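Local coordinates for protein TRAP-type C4-dicarboxylate:H+ symport system substrate-binding component DctP (Shewanella oneidensis, PDB 4MX6) that binds succinate in the periplasm and probably hands such C4-dicarboxylates to the membrane components of a TRAP transporter, at residues K59-V62 and E63-P67; V98-L102 and S103-R107; S226-F229 and Y230-Q233. All blocks are in the same frame, centred on the assembly; numbering follows the deposited sequence.

Interaction 1. Residues K59-V62 and E63-P67; sequences KELV and EQRLP
K59 and E63, one helical turn apart, form a salt bridge in which K59 NZ lies 3.0 Å from E63 OE2 on that oxygen's syn side and reaches E63 OE1 only weakly. The lysine chain leaves the helix with CG anti to the backbone N (chi1 171°), runs straight to CE, and bends at its last torsion (62°) to turn the ammonium onto the carboxylate. Both ends have further partners on strand 70-75: K59 NZ also donates to V72 O, while E63 OE2 accepts from V72 N and T71 OG1. The charged pair therefore serves as a polar seam between helix and strand, with OE2 gripped by three donors.

The backbone is satisfied in the usual way. E63 N donates to K59 O and Q64 N to E60 O, each at 3.0 Å. R65 N is shared, bonding to L61 O with a weaker branch to V62 O; L66 N then closes the last turn on V62 O at 2.8 Å. On the exposed side, E60 and Q64 meet through a water, which donates to E60 OE1 (2.8 Å) and accepts from Q64 NE2 (3.1 Å).

L61 and R65 lie side by side and point the same way, with L61 CD2 3.7 Å from R65 NH2 and the leucine methyls over one face of the guanidinium. That group's charge is met by E272 of helix 260-295, the same helix that packs on L61 and L66. V62 packs instead on Y70 and V72 of strand 70-75.

L66 is the first residue to leave helical geometry, so this is the C-terminal end of the helix in a beta-alpha-beta unit, strand 37-42, helix 50-65 and strand 70-75, as expected of a periplasmic binding protein domain.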
loop_
_atom_site.group_PDB
_atom_site.type_symbol
_atom_site.label_atom_id
_atom_site.label_comp_id
_atom_site.label_asym_id
_atom_site.label_seq_id
_atom_site.Cartn_x
_atom_site.Cartn_y
_atom_site.Cartn_z
ATOM N N LYS A 59 14.022 -13.823 1.345
ATOM C CA LYS A 59 15.466 -14.028 1.393
ATOM C C LYS A 59 15.821 -15.326 2.108
ATOM O O LYS A 59 16.628 -16.112 1.611
ATOM C CB LYS A 59 16.120 -12.843 2.103
ATOM C CG LYS A 59 17.600 -13.017 2.406
ATOM C CD LYS A 59 18.143 -11.822 3.169
ATOM C CE LYS A 59 19.618 -11.961 3.518
ATOM N NZ LYS A 59 20.461 -12.050 2.307
ATOM N N GLU A 60 15.240 -15.544 3.281
ATOM C CA GLU A 60 15.553 -16.717 4.082
ATOM C C GLU A 60 15.202 -17.998 3.338
ATOM O O GLU A 60 16.000 -18.935 3.281
ATOM C CB GLU A 60 14.814 -16.648 5.423
ATOM C CG GLU A 60 15.367 -15.574 6.341
ATOM C CD GLU A 60 14.487 -15.252 7.529
ATOM O OE1 GLU A 60 13.608 -16.073 7.831
ATOM O OE2 GLU A 60 14.703 -14.183 8.160
ATOM N N LEU A 61 14.019 -18.028 2.732
ATOM C CA LEU A 61 13.563 -19.237 2.056
ATOM C C LEU A 61 14.381 -19.517 0.805
ATOM O O LEU A 61 14.708 -20.675 0.524
ATOM C CB LEU A 61 12.073 -19.165 1.723
ATOM C CG LEU A 61 11.144 -19.147 2.933
ATOM C CD1 LEU A 61 9.726 -19.173 2.419
ATOM C CD2 LEU A 61 11.403 -20.314 3.855
ATOM N N VAL A 62 14.709 -18.484 0.030
ATOM C CA VAL A 62 15.498 -18.717 -1.175
ATOM C C VAL A 62 16.871 -19.252 -0.795
ATOM O O VAL A 62 17.380 -20.200 -1.403
ATOM C CB VAL A 62 15.623 -17.429 -2.029
ATOM C CG1 VAL A 62 16.690 -17.586 -3.114
ATOM C CG2 VAL A 62 14.279 -17.071 -2.655
ATOM N N GLU A 63 17.485 -18.657 0.212
ATOM C CA GLU A 63 18.844 -19.040 0.534
ATOM C C GLU A 63 18.886 -20.426 1.189
ATOM O O GLU A 63 19.874 -21.136 1.046
ATOM C CB GLU A 63 19.520 -17.917 1.327
ATOM C CG GLU A 63 19.756 -16.714 0.392
ATOM C CD GLU A 63 19.860 -15.385 1.090
ATOM O OE1 GLU A 63 19.434 -15.288 2.257
ATOM O OE2 GLU A 63 20.409 -14.432 0.486
ATOM N N GLN A 64 17.813 -20.820 1.877
ATOM C CA GLN A 64 17.688 -22.178 2.396
ATOM C C GLN A 64 17.508 -23.222 1.312
ATOM O O GLN A 64 18.079 -24.302 1.400
ATOM C CB GLN A 64 16.482 -22.284 3.311
ATOM C CG GLN A 64 16.658 -21.571 4.624
ATOM C CD GLN A 64 15.333 -21.284 5.290
ATOM O OE1 GLN A 64 14.377 -22.046 5.147
ATOM N NE2 GLN A 64 15.260 -20.178 6.008
ATOM N N ARG A 65 16.689 -22.912 0.308
ATOM C CA ARG A 65 16.251 -23.903 -0.672
ATOM C C ARG A 65 17.125 -23.958 -1.914
ATOM O O ARG A 65 17.145 -24.987 -2.596
ATOM C CB ARG A 65 14.786 -23.661 -1.045
ATOM C CG ARG A 65 13.882 -23.749 0.166
ATOM C CD ARG A 65 12.441 -23.355 -0.113
ATOM N NE ARG A 65 11.670 -23.428 1.122
ATOM C CZ ARG A 65 10.366 -23.198 1.227
ATOM N NH1 ARG A 65 9.645 -22.853 0.167
ATOM N NH2 ARG A 65 9.781 -23.309 2.414
ATOM N N LEU A 66 17.856 -22.878 -2.185
ATOM C CA LEU A 66 18.737 -22.784 -3.351
ATOM C C LEU A 66 20.139 -22.303 -2.961
ATOM O O LEU A 66 20.691 -21.397 -3.586
ATOM C CB LEU A 66 18.141 -21.818 -4.373
ATOM C CG LEU A 66 16.791 -22.256 -4.954
ATOM C CD1 LEU A 66 16.095 -21.099 -5.653
ATOM C CD2 LEU A 66 16.977 -23.415 -5.922
ATOM N N PRO A 67 20.731 -22.921 -1.935
ATOM C CA PRO A 67 22.022 -22.422 -1.448
ATOM C C PRO A 67 23.101 -22.454 -2.515
ATOM O O PRO A 67 23.290 -23.465 -3.206
ATOM C CB PRO A 67 22.361 -23.375 -0.297
ATOM C CG PRO A 67 21.567 -24.603 -0.558
ATOM C CD PRO A 67 20.300 -24.129 -1.216
HETATM O O HOH W 1 12.854 -18.767 7.373
#

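Interaction 2. Residues V98-L102 and S103-R107; sequences VAPSL and SKFER
P100 and F105 meet at about a right angle, the proline's CG lying 3.7 Å from F105 CZ at the far end of the ring. CB and CD of the same proline also approach CZ, so much of the pyrrolidine borders that end. The remaining approaches come from the backbone: S101 O stands 3.4 Å from F105 CE2, obliquely to the ring, whereas L102 O lies at the ring edge, near its plane. Were F105 replaced by an alanine, P100 would probably lose its aromatic neighbour and a gap would open beside L87 and M143, which the ring also touches.

Between these ends the chain makes a type I beta turn, with L102 and S103 at its corners and K104 N donating to S101 O at 3.0 Å from well above the carbonyl plane (48° out of it). The turn belongs to the ligand cleft of this solute-binding protein. K104 is one of its succinate-binding residues, and its NZ donates to a bound succinate while also forming a salt bridge with D83.

The lysine's extended chain runs past S101, CD and CE each passing 4.0 Å from S101 CB. A water links its tip to the loop backbone, accepting from K104 NZ (2.8 Å) and from S101 N. With OG anti to the backbone N (chi1 171°), S101 turns its hydroxyl to the S103 side, where the two OG atoms stand 3.0 Å apart; S103 OG has a firmer tie to D116. A second water donates to L102 O at 2.7 Å and accepts from F105 N, while the leucine side chain touches F115 and, on strand 243-251, D245 and M247.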
loop_
_atom_site.group_PDB
_atom_site.type_symbol
_atom_site.label_atom_id
_atom_site.label_comp_id
_atom_site.label_asym_id
_atom_site.label_seq_id
_atom_site.Cartn_x
_atom_site.Cartn_y
_atom_site.Cartn_z
ATOM N N VAL A 98 9.966 -5.720 -6.496
ATOM C CA VAL A 98 9.474 -4.601 -5.703
ATOM C C VAL A 98 8.025 -4.913 -5.321
ATOM O O VAL A 98 7.416 -5.841 -5.874
ATOM C CB VAL A 98 9.591 -3.248 -6.449
ATOM C CG1 VAL A 98 11.066 -2.897 -6.665
ATOM C CG2 VAL A 98 8.843 -3.262 -7.780
ATOM N N ALA A 99 7.475 -4.162 -4.370
ATOM C CA ALA A 99 6.107 -4.394 -3.920
ATOM C C ALA A 99 5.439 -3.056 -3.590
ATOM O O ALA A 99 5.162 -2.742 -2.423
ATOM C CB ALA A 99 6.067 -5.365 -2.748
ATOM N N PRO A 100 5.178 -2.246 -4.628
ATOM C CA PRO A 100 4.553 -0.942 -4.408
ATOM C C PRO A 100 3.119 -1.063 -3.955
ATOM O O PRO A 100 2.407 -2.009 -4.313
ATOM C CB PRO A 100 4.592 -0.283 -5.801
ATOM C CG PRO A 100 5.514 -1.144 -6.637
ATOM C CD PRO A 100 5.378 -2.514 -6.063
ATOM N N SER A 101 2.674 -0.044 -3.236
ATOM C CA SER A 101 1.256 0.170 -3.040
ATOM C C SER A 101 0.518 0.066 -4.372
ATOM O O SER A 101 0.983 0.566 -5.398
ATOM C CB SER A 101 1.041 1.571 -2.485
ATOM O OG SER A 101 -0.339 1.884 -2.488
ATOM N N LEU A 102 -0.686 -0.501 -4.313
ATOM C CA LEU A 102 -1.576 -0.590 -5.459
ATOM C C LEU A 102 -1.889 0.792 -6.042
ATOM O O LEU A 102 -2.320 0.870 -7.187
ATOM C CB LEU A 102 -2.858 -1.346 -5.071
ATOM C CG LEU A 102 -2.602 -2.814 -4.698
ATOM C CD1 LEU A 102 -3.758 -3.409 -3.941
ATOM C CD2 LEU A 102 -2.311 -3.650 -5.935
ATOM N N SER A 103 -1.704 1.852 -5.245
ATOM C CA SER A 103 -1.944 3.225 -5.661
ATOM C C SER A 103 -0.902 3.775 -6.626
ATOM O O SER A 103 -1.091 4.855 -7.178
ATOM C CB SER A 103 -1.917 4.148 -4.438
ATOM O OG SER A 103 -2.671 3.630 -3.363
ATOM N N LYS A 104 0.206 3.065 -6.818
ATOM C CA LYS A 104 1.388 3.659 -7.448
ATOM C C LYS A 104 1.670 3.138 -8.857
ATOM O O LYS A 104 2.795 3.213 -9.343
ATOM C CB LYS A 104 2.618 3.477 -6.530
ATOM C CG LYS A 104 2.506 4.287 -5.225
ATOM C CD LYS A 104 3.625 4.013 -4.244
ATOM C CE LYS A 104 3.399 4.775 -2.941
ATOM N NZ LYS A 104 4.349 4.372 -1.871
ATOM N N PHE A 105 0.638 2.618 -9.518
ATOM C CA PHE A 105 0.798 1.970 -10.817
ATOM C C PHE A 105 0.200 2.732 -12.003
ATOM O O PHE A 105 0.170 2.196 -13.113
ATOM C CB PHE A 105 0.204 0.562 -10.754
ATOM C CG PHE A 105 1.033 -0.414 -9.954
ATOM C CD1 PHE A 105 2.163 -0.991 -10.503
ATOM C CD2 PHE A 105 0.675 -0.779 -8.667
ATOM C CE1 PHE A 105 2.924 -1.910 -9.788
ATOM C CE2 PHE A 105 1.439 -1.694 -7.950
ATOM C CZ PHE A 105 2.550 -2.268 -8.522
ATOM N N GLU A 106 -0.254 3.967 -11.800
ATOM C CA GLU A 106 -0.995 4.690 -12.838
ATOM C C GLU A 106 -0.229 4.919 -14.138
ATOM O O GLU A 106 -0.841 5.118 -15.187
ATOM C CB GLU A 106 -1.536 6.028 -12.310
ATOM C CG GLU A 106 -2.670 5.826 -11.315
ATOM C CD GLU A 106 -3.217 7.115 -10.692
ATOM O OE1 GLU A 106 -2.619 8.190 -10.911
ATOM O OE2 GLU A 106 -4.248 7.043 -9.960
ATOM N N ARG A 107 1.095 4.933 -14.089
ATOM C CA ARG A 107 1.848 5.095 -15.322
ATOM C C ARG A 107 1.764 3.864 -16.209
ATOM O O ARG A 107 2.068 3.943 -17.392
ATOM C CB ARG A 107 3.312 5.403 -15.056
ATOM C CG ARG A 107 4.064 5.600 -16.360
ATOM C CD ARG A 107 5.439 6.149 -16.149
ATOM N NE ARG A 107 6.208 5.275 -15.283
ATOM C CZ ARG A 107 7.371 5.599 -14.737
ATOM N NH1 ARG A 107 7.902 6.793 -14.968
ATOM N NH2 ARG A 107 7.996 4.728 -13.955
HETATM O O HOH W 2 4.583 1.567 -1.742
HETATM O O HOH W 3 -2.576 2.530 -9.354
#

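Interaction 3. Residues S226-F229 and Y230-Q233; sequences SQKF and YEVQ
K228 and Y230 lie side by side, pointing the same way, with K228 CD 3.7 Å from Y230 CE1 and K228 NZ in a weak hydrogen bond of 3.5 Å to Y230 OH. The lysine bends at chi2 (-56°), which carries its chain along the tyrosine, and CD approaches the ring obliquely. Its ammonium is held more firmly by Y225, through a bond to the carbonyl O and a cation-pi contact. E231 runs alongside too, its OE2 coming within 3.7 Å of K228 CD. K228 NZ and E231 OE2 stay 5.2 Å apart, so any attraction between the charges is probably modest. The glutamate's CG meanwhile sits over one face of the Y230 ring, toward the rim.

What places these groups is the backbone. K228 has a positive phi (66°) and ends helix 221-226 in a Schellman motif, after which a short 3-10 turn begins. E231 N donates to K228 O at 3.0 Å and V232 N to F229 O at 3.1 Å, each donor well above its carbonyl plane. Farther along, Q233 NE2 folds back to its neighbour, V232 O (3.1 Å), and also reaches D215 O, while Q233 OE1 accepts from T162 OG1; both ends of the amide are thus engaged.

Around this turn, Y230 packs on I292 and S295 of helix 260-295, whereas F229 packs against V205 and L209 of helix 205-210 and touches N219 on strand 217-219, one of the succinate-binding residues, which places the turn beside the ligand site. The turn thus joins helix 221-226 to strand 235-237, and Q233 O is hydrogen-bonded by S298 OG.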
loop_
_atom_site.group_PDB
_atom_site.type_symbol
_atom_site.label_atom_id
_atom_site.label_comp_id
_atom_site.label_asym_id
_atom_site.label_seq_id
_atom_site.Cartn_x
_atom_site.Cartn_y
_atom_site.Cartn_z
ATOM N N SER A 226 5.879 2.853 12.762
ATOM C CA SER A 226 7.267 2.587 12.402
ATOM C C SER A 226 7.988 3.828 11.856
ATOM O O SER A 226 9.194 3.940 12.012
ATOM C CB SER A 226 7.396 1.409 11.431
ATOM O OG SER A 226 6.694 1.639 10.228
ATOM N N GLN A 227 7.254 4.762 11.249
ATOM C CA GLN A 227 7.856 6.003 10.754
ATOM C C GLN A 227 7.698 7.177 11.720
ATOM O O GLN A 227 8.134 8.286 11.419
ATOM C CB GLN A 227 7.268 6.381 9.385
ATOM C CG GLN A 227 7.579 5.373 8.274
ATOM C CD GLN A 227 9.073 5.111 8.023
ATOM O OE1 GLN A 227 9.950 5.921 8.345
ATOM N NE2 GLN A 227 9.360 3.980 7.436
ATOM N N LYS A 228 7.044 6.940 12.858
ATOM C CA LYS A 228 6.886 7.940 13.928
ATOM C C LYS A 228 6.031 9.129 13.510
ATOM O O LYS A 228 6.179 10.227 14.059
ATOM C CB LYS A 228 8.240 8.404 14.496
ATOM C CG LYS A 228 9.128 7.255 14.939
ATOM C CD LYS A 228 8.465 6.361 15.959
ATOM C CE LYS A 228 9.130 4.997 16.027
ATOM N NZ LYS A 228 8.266 3.995 16.694
ATOM N N PHE A 229 5.104 8.917 12.587
ATOM C CA PHE A 229 4.209 9.996 12.202
ATOM C C PHE A 229 3.410 10.489 13.419
ATOM O O PHE A 229 3.058 11.662 13.498
ATOM C CB PHE A 229 3.223 9.572 11.105
ATOM C CG PHE A 229 3.852 9.136 9.790
ATOM C CD1 PHE A 229 5.138 9.501 9.409
ATOM C CD2 PHE A 229 3.108 8.348 8.921
ATOM C CE1 PHE A 229 5.659 9.071 8.188
ATOM C CE2 PHE A 229 3.608 7.933 7.724
ATOM C CZ PHE A 229 4.883 8.283 7.350
ATOM N N TYR A 230 3.119 9.582 14.349
ATOM C CA TYR A 230 2.336 9.935 15.529
ATOM C C TYR A 230 3.077 10.899 16.462
ATOM O O TYR A 230 2.452 11.503 17.329
ATOM C CB TYR A 230 1.899 8.682 16.299
ATOM C CG TYR A 230 3.032 7.924 16.971
ATOM C CD1 TYR A 230 3.843 7.060 16.254
ATOM C CD2 TYR A 230 3.294 8.072 18.328
ATOM C CE1 TYR A 230 4.876 6.357 16.866
ATOM C CE2 TYR A 230 4.327 7.381 18.944
ATOM C CZ TYR A 230 5.124 6.533 18.208
ATOM O OH TYR A 230 6.150 5.817 18.803
ATOM N N GLU A 231 4.397 11.040 16.308
ATOM C CA GLU A 231 5.163 11.975 17.134
ATOM C C GLU A 231 5.077 13.409 16.611
ATOM O O GLU A 231 5.510 14.334 17.303
ATOM C CB GLU A 231 6.623 11.531 17.233
ATOM C CG GLU A 231 6.776 10.184 17.929
ATOM C CD GLU A 231 8.219 9.755 18.154
ATOM O OE1 GLU A 231 9.148 10.423 17.662
ATOM O OE2 GLU A 231 8.411 8.718 18.813
ATOM N N VAL A 232 4.496 13.600 15.430
ATOM C CA VAL A 232 4.437 14.921 14.803
ATOM C C VAL A 232 3.030 15.236 14.279
ATOM O O VAL A 232 2.841 16.131 13.449
ATOM C CB VAL A 232 5.493 15.059 13.678
ATOM C CG1 VAL A 232 6.881 15.170 14.281
ATOM C CG2 VAL A 232 5.407 13.909 12.700
ATOM N N GLN A 233 2.054 14.516 14.818
ATOM C CA GLN A 233 0.638 14.728 14.504
ATOM C C GLN A 233 -0.140 14.632 15.808
ATOM O O GLN A 233 -0.044 13.620 16.495
ATOM C CB GLN A 233 0.130 13.665 13.524
ATOM C CG GLN A 233 0.813 13.711 12.180
ATOM C CD GLN A 233 0.168 14.731 11.265
ATOM O OE1 GLN A 233 -0.681 14.386 10.456
ATOM N NE2 GLN A 233 0.577 15.980 11.371
#

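In the fold
The three contacts follow one another along the chain without touching, at different distances from the ligand. Interaction 2 is at the pocket itself: the K104 side chain is about 3 Å from a bound succinate and about 5 Å from that of R179, another succinate-binding residue. Interaction 3 is a second-shell neighbour: the side chain of F229 is about 6 Å from the bound succinate and about 4 Å from the side chain of N219. The centres of interactions 2 and 3 are 23 Å apart. Interaction 1 lies away from the site, 27 Å from interaction 2 and 35 Å from interaction 3 between centres; helix 260-295 nevertheless packs against its L61 and L66 and against Y230.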